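PDB 6BLJ: serine-tRNA ligase from Naegleria fowleri, which probably attaches serine to its cognate tRNA in the cytosol by way of an adenylate intermediate, as other class II seryl-tRNA synthetases do. Local coordinates for residues A[118-121]-A[122-126]; A[65-68]-A[69-73]; A[374-377]-A[378-382]. All coordinates share one frame; numbering follows the deposited sequence.

Contact 1: A[118-121]-A[122-126]; sequences KKLS and TYITE
Lys118 and Thr122 begin a run of i to i+4 contacts along alpha-helix 114-147, one of the two long antiparallel helices of the N-terminal helical arm, as in other seryl-tRNA synthetases. Thr122 N donates to Lys118 O over 3.2 Å. The Thr122 hydroxyl lies beside the same oxygen, with OG1 3.2 Å from Lys118 O, so it may make a second bond there. The chain of Lys118 leaves the turn and rests on Met75 of helix 38-76. One residue on, Lys119 O receives Tyr123 N at 2.9 Å, while the ammonium group reaches outward to Asp84, in a salt bridge, and to the carbonyl of Leu85. Leu120 carries the apolar part of the contact. Its carbonyl oxygen accepts Ile124 N at 2.8 Å and also sits near the plane of the Tyr123 ring, at the ring's edge. The ring itself leans away to meet His128. Beside this bond, the Leu120 and Ile124 side chains run at a slant to one another: the branch point CG of Leu120 is 3.9 Å from CD1 of Ile124, the outermost methyl of the isoleucine. Both residues are buried and also touch Ile67, and Leu120 packs further on Val91 of helix 89-93. Ser121 is polar where Leu120 was apolar. Its carbonyl oxygen takes Thr125 N at 3.0 Å, and its OG, trans to the backbone N (chi1 -175°), extends from the helix toward the same side as the Thr125 hydroxyl. A water spans the two hydroxyls, 3.0 Å from Ser121 OG and 3.0 Å from Thr125 OG1, and closes the turn from outside.

Contact 2: A[65-68]-A[69-73]; sequences GIIS and KEVGN
Gly65 and Lys69 have their flat peptide groups joined by an N-H...O bond, Lys69 N lying 3.0 Å from Gly65 O. The flat side-chain group is the Glu70 carboxylate, which has no partner in 65-68: the chain bends at chi2 (62°) and its OE2 forms a salt bridge with Arg74, one turn further along the helix. Two more i to i+4 bonds follow, Val71 N to Ile67 O at 2.9 Å and Gly72 N to Ser68 O at 2.8 Å, whereas the one from Glu70 N to Ile66 O is weak, at 3.3 Å. Among side chains, the contact rests on two methyls: Ile67 CG2 and Val71 CG2 lie 4.1 Å apart as their chains pass aslant. The valine methyl stands beside its own backbone N, which is bonded to Ile67 O, and this brings Val71 CG2 within 3.2 Å of that same oxygen. Ser68 OG folds back over the helix to bond Thr64 O. The chemistry is therefore that of an amphipathic helix: backbone bonds hold the turn, serine and glutamate satisfy their polar ends along helix 38-76 itself, and Ile67 is left as the buried apolar residue facing helix 114-147.

Contact 3: A[374-377]-A[378-382]; sequences VNIV and SGALN
Val377 and Ala380 close a type I beta-turn, 377-380, just after strand 371-375 of the largely antiparallel sheet of the class II core, in the loop leading to strand 387-394. The evidence is the backbone: Ala380 N bonds Val377 O at 3.0 Å, and the two middle residues, Ser378 and Gly379, have helical phi and psi. A weak bond from Leu381 N to Ser378 O, 3.4 Å long, carries the bend one residue further. In shape, the bump is the Ala380 methyl, which points back toward the incoming chain and settles in the hollow between two branched neighbours: Ala380 CB is 3.9 Å from Ile376 CG2 and 4.0 Å from Val377 CG2. The isoleucine's CG2 is trans to the backbone N and beside the carbonyl carbon, on the side of the following turn, which brings it to the alanine methyl, while its longer branch leads away. A second, looser fit comes from Leu381, whose CD2 is 4.3 Å from the same Ile376 CG2, nearly at right angles to the alanine approach. In the buried Ser378, OG lies between the backbone N and the carbonyl carbon (chi1 55°) and bonds the carbonyl of Arg32 and the backbone N of Ser161, so the turn is joined to two distant parts of the chain. Ile376 has its side chain about 9 Å from the bound AMP, near the nucleotide pocket but not part of it. Leu381 CG also lies 3.9 Å from Val377 O, the oxygen that receives the turn's N-H.

In the fold
Along the chain the order is contact 2, contact 1, contact 3. The first two lie on helices 38-76 and 114-147, the paired helices of the arm, with centres 13 Å apart. They touch through Ile67, whose CD1 is 3.8 Å from Ile124 CD1 and 3.9 Å from Leu120 CG, so the apolar faces of both helices share one seam. Contact 3 belongs to the catalytic core with its sheet, its centre about 58 Å from that of contact 1 and 63 Å from that of contact 2. This separation fits the family's division of labour, in which the arm probably grips tRNA and the core binds the nucleotide.

Contact 1: A[118-121]-A[122-126]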
# COMPACT_ATOMS: atom_id res chain seq x y z
N LYS A 118 -21.97 -54.95 3.86
CA LYS A 118 -20.86 -54.42 3.07
C LYS A 118 -21.20 -53.03 2.54
O LYS A 118 -20.31 -52.19 2.44
CB LYS A 118 -20.52 -55.37 1.92
CG LYS A 118 -20.19 -56.80 2.37
CD LYS A 118 -19.47 -57.57 1.28
CE LYS A 118 -20.11 -58.93 1.06
NZ LYS A 118 -19.08 -59.97 0.77
N LYS A 119 -22.48 -52.77 2.26
CA LYS A 119 -22.89 -51.42 1.87
C LYS A 119 -22.70 -50.44 3.02
O LYS A 119 -22.32 -49.28 2.82
CB LYS A 119 -24.35 -51.40 1.43
CG LYS A 119 -24.66 -51.88 0.02
CD LYS A 119 -26.12 -51.57 -0.30
CE LYS A 119 -26.46 -51.77 -1.76
NZ LYS A 119 -26.78 -53.19 -2.08
N LEU A 120 -23.02 -50.89 4.24
CA LEU A 120 -22.90 -50.04 5.41
C LEU A 120 -21.45 -49.62 5.62
O LEU A 120 -21.16 -48.46 5.93
CB LEU A 120 -23.46 -50.77 6.63
CG LEU A 120 -23.31 -50.12 8.00
CD1 LEU A 120 -23.99 -48.75 7.98
CD2 LEU A 120 -23.91 -51.01 9.09
N SER A 121 -20.51 -50.58 5.49
CA SER A 121 -19.09 -50.25 5.67
C SER A 121 -18.64 -49.22 4.64
O SER A 121 -17.91 -48.27 4.97
CB SER A 121 -18.24 -51.52 5.59
OG SER A 121 -16.88 -51.25 5.89
N THR A 122 -19.06 -49.40 3.38
CA THR A 122 -18.74 -48.43 2.34
C THR A 122 -19.33 -47.06 2.66
O THR A 122 -18.66 -46.03 2.53
CB THR A 122 -19.30 -48.92 1.00
OG1 THR A 122 -18.62 -50.12 0.61
CG2 THR A 122 -19.12 -47.85 -0.09
N TYR A 123 -20.58 -47.04 3.11
CA TYR A 123 -21.22 -45.79 3.49
C TYR A 123 -20.45 -45.10 4.61
O TYR A 123 -20.15 -43.90 4.52
CB TYR A 123 -22.67 -46.08 3.91
CG TYR A 123 -23.40 -44.89 4.48
CD1 TYR A 123 -23.95 -43.92 3.66
CD2 TYR A 123 -23.58 -44.77 5.85
CE1 TYR A 123 -24.64 -42.83 4.19
CE2 TYR A 123 -24.26 -43.69 6.39
CZ TYR A 123 -24.78 -42.73 5.55
OH TYR A 123 -25.46 -41.65 6.08
N ILE A 124 -20.10 -45.85 5.65
CA ILE A 124 -19.34 -45.29 6.77
C ILE A 124 -18.03 -44.68 6.29
O ILE A 124 -17.65 -43.58 6.70
CB ILE A 124 -19.09 -46.38 7.84
CG1 ILE A 124 -20.39 -46.66 8.61
CG2 ILE A 124 -17.96 -45.96 8.78
CD1 ILE A 124 -20.37 -47.94 9.45
N THR A 125 -17.32 -45.38 5.40
CA THR A 125 -16.05 -44.85 4.88
C THR A 125 -16.28 -43.59 4.06
O THR A 125 -15.59 -42.59 4.24
CB THR A 125 -15.34 -45.92 4.03
OG1 THR A 125 -14.90 -46.99 4.88
CG2 THR A 125 -14.13 -45.31 3.31
N GLU A 126 -17.27 -43.61 3.16
CA GLU A 126 -17.44 -42.49 2.24
C GLU A 126 -18.07 -41.27 2.90
O GLU A 126 -17.76 -40.14 2.53
CB GLU A 126 -18.27 -42.94 1.04
CG GLU A 126 -17.52 -43.86 0.07
CD GLU A 126 -18.38 -44.34 -1.10
OE1 GLU A 126 -19.58 -43.98 -1.15
OE2 GLU A 126 -17.87 -45.09 -1.96
O HOH W 1 -15.46 -49.75 3.72

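Contact 2: A[65-68]-A[69-73]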
# COMPACT_ATOMS: atom_id res chain seq x y z
N GLY A 65 -13.86 -52.47 11.38
CA GLY A 65 -13.45 -53.78 11.86
C GLY A 65 -14.60 -54.58 12.43
O GLY A 65 -14.67 -55.80 12.25
N ILE A 66 -15.51 -53.91 13.15
CA ILE A 66 -16.67 -54.61 13.70
C ILE A 66 -17.50 -55.23 12.58
O ILE A 66 -18.00 -56.36 12.71
CB ILE A 66 -17.51 -53.66 14.57
CG1 ILE A 66 -16.68 -53.17 15.76
CG2 ILE A 66 -18.80 -54.35 15.02
CD1 ILE A 66 -17.41 -52.19 16.63
N ILE A 67 -17.62 -54.54 11.45
CA ILE A 67 -18.42 -55.07 10.35
C ILE A 67 -17.69 -56.23 9.69
O ILE A 67 -18.27 -57.29 9.43
CB ILE A 67 -18.77 -53.97 9.34
CG1 ILE A 67 -19.72 -52.92 9.94
CG2 ILE A 67 -19.38 -54.59 8.08
CD1 ILE A 67 -19.92 -51.69 9.05
N SER A 68 -16.39 -56.05 9.40
CA SER A 68 -15.67 -57.09 8.66
C SER A 68 -15.56 -58.38 9.47
O SER A 68 -15.60 -59.47 8.89
CB SER A 68 -14.28 -56.59 8.27
OG SER A 68 -13.66 -55.93 9.34
N LYS A 69 -15.45 -58.27 10.80
CA LYS A 69 -15.41 -59.48 11.63
C LYS A 69 -16.74 -60.22 11.57
O LYS A 69 -16.77 -61.45 11.46
CB LYS A 69 -15.06 -59.14 13.08
CG LYS A 69 -15.20 -60.34 14.02
CD LYS A 69 -14.00 -60.51 14.95
CE LYS A 69 -14.18 -61.72 15.87
NZ LYS A 69 -14.40 -63.01 15.13
N GLU A 70 -17.86 -59.48 11.61
CA GLU A 70 -19.16 -60.13 11.50
C GLU A 70 -19.34 -60.76 10.13
O GLU A 70 -19.81 -61.90 10.02
CB GLU A 70 -20.28 -59.11 11.77
CG GLU A 70 -21.70 -59.64 11.52
CD GLU A 70 -22.08 -60.81 12.42
OE1 GLU A 70 -21.40 -61.05 13.45
OE2 GLU A 70 -23.07 -61.50 12.11
N VAL A 71 -18.94 -60.05 9.07
CA VAL A 71 -18.98 -60.63 7.73
C VAL A 71 -18.11 -61.88 7.67
O VAL A 71 -18.51 -62.89 7.07
CB VAL A 71 -18.54 -59.59 6.68
CG1 VAL A 71 -18.46 -60.24 5.30
CG2 VAL A 71 -19.49 -58.39 6.67
N GLY A 72 -16.93 -61.83 8.28
CA GLY A 72 -16.05 -62.99 8.27
C GLY A 72 -16.64 -64.20 8.98
O GLY A 72 -16.51 -65.33 8.51
N ASN A 73 -17.30 -63.97 10.12
CA ASN A 73 -17.93 -65.08 10.83
C ASN A 73 -19.09 -65.67 10.02
O ASN A 73 -19.29 -66.89 10.00
CB ASN A 73 -18.41 -64.63 12.21
CG ASN A 73 -17.26 -64.33 13.17
OD1 ASN A 73 -16.18 -64.93 13.08
ND2 ASN A 73 -17.48 -63.41 14.08

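Contact 3: A[374-377]-A[378-382]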
# COMPACT_ATOMS: atom_id res chain seq x y z
N VAL A 374 21.64 -0.35 25.23
CA VAL A 374 20.32 -0.20 25.81
C VAL A 374 19.52 -1.48 25.63
O VAL A 374 19.56 -2.14 24.58
CB VAL A 374 19.55 1.01 25.24
CG1 VAL A 374 20.33 2.30 25.53
CG2 VAL A 374 19.31 0.85 23.77
N ASN A 375 18.81 -1.85 26.70
CA ASN A 375 18.00 -3.06 26.79
C ASN A 375 16.55 -2.67 26.45
O ASN A 375 15.90 -1.96 27.23
CB ASN A 375 18.12 -3.64 28.20
CG ASN A 375 17.38 -4.96 28.37
OD1 ASN A 375 16.78 -5.48 27.44
ND2 ASN A 375 17.46 -5.52 29.58
N ILE A 376 16.07 -3.11 25.29
CA ILE A 376 14.80 -2.64 24.74
C ILE A 376 13.63 -3.26 25.49
O ILE A 376 13.57 -4.49 25.66
CB ILE A 376 14.71 -2.95 23.23
CG1 ILE A 376 15.83 -2.24 22.45
CG2 ILE A 376 13.35 -2.50 22.66
CD1 ILE A 376 15.77 -0.73 22.54
N VAL A 377 12.67 -2.42 25.90
CA VAL A 377 11.58 -2.88 26.75
C VAL A 377 10.73 -3.95 26.05
O VAL A 377 10.58 -3.96 24.82
CB VAL A 377 10.71 -1.70 27.21
CG1 VAL A 377 11.54 -0.71 28.01
CG2 VAL A 377 10.03 -1.00 26.02
N SER A 378 10.13 -4.83 26.86
CA SER A 378 9.42 -5.98 26.33
C SER A 378 8.28 -5.58 25.39
O SER A 378 8.02 -6.27 24.40
CB SER A 378 8.88 -6.83 27.47
OG SER A 378 8.07 -6.03 28.32
N GLY A 379 7.58 -4.48 25.70
CA GLY A 379 6.46 -4.07 24.86
C GLY A 379 6.86 -3.61 23.46
O GLY A 379 6.00 -3.55 22.57
N ALA A 380 8.13 -3.29 23.24
CA ALA A 380 8.56 -2.80 21.93
C ALA A 380 9.20 -3.88 21.06
O ALA A 380 9.48 -3.60 19.89
CB ALA A 380 9.55 -1.63 22.10
N LEU A 381 9.44 -5.08 21.58
CA LEU A 381 10.01 -6.15 20.75
C LEU A 381 9.02 -6.57 19.67
O LEU A 381 7.81 -6.68 19.92
CB LEU A 381 10.36 -7.36 21.63
CG LEU A 381 11.41 -7.15 22.73
CD1 LEU A 381 11.53 -8.40 23.58
CD2 LEU A 381 12.76 -6.77 22.12
N ASN A 382 9.52 -6.82 18.46
CA ASN A 382 8.64 -7.42 17.47
C ASN A 382 8.42 -8.90 17.81
O ASN A 382 9.01 -9.45 18.75
CB ASN A 382 9.19 -7.20 16.05
CG ASN A 382 10.47 -7.98 15.76
OD1 ASN A 382 10.77 -8.99 16.39
ND2 ASN A 382 11.23 -7.52 14.79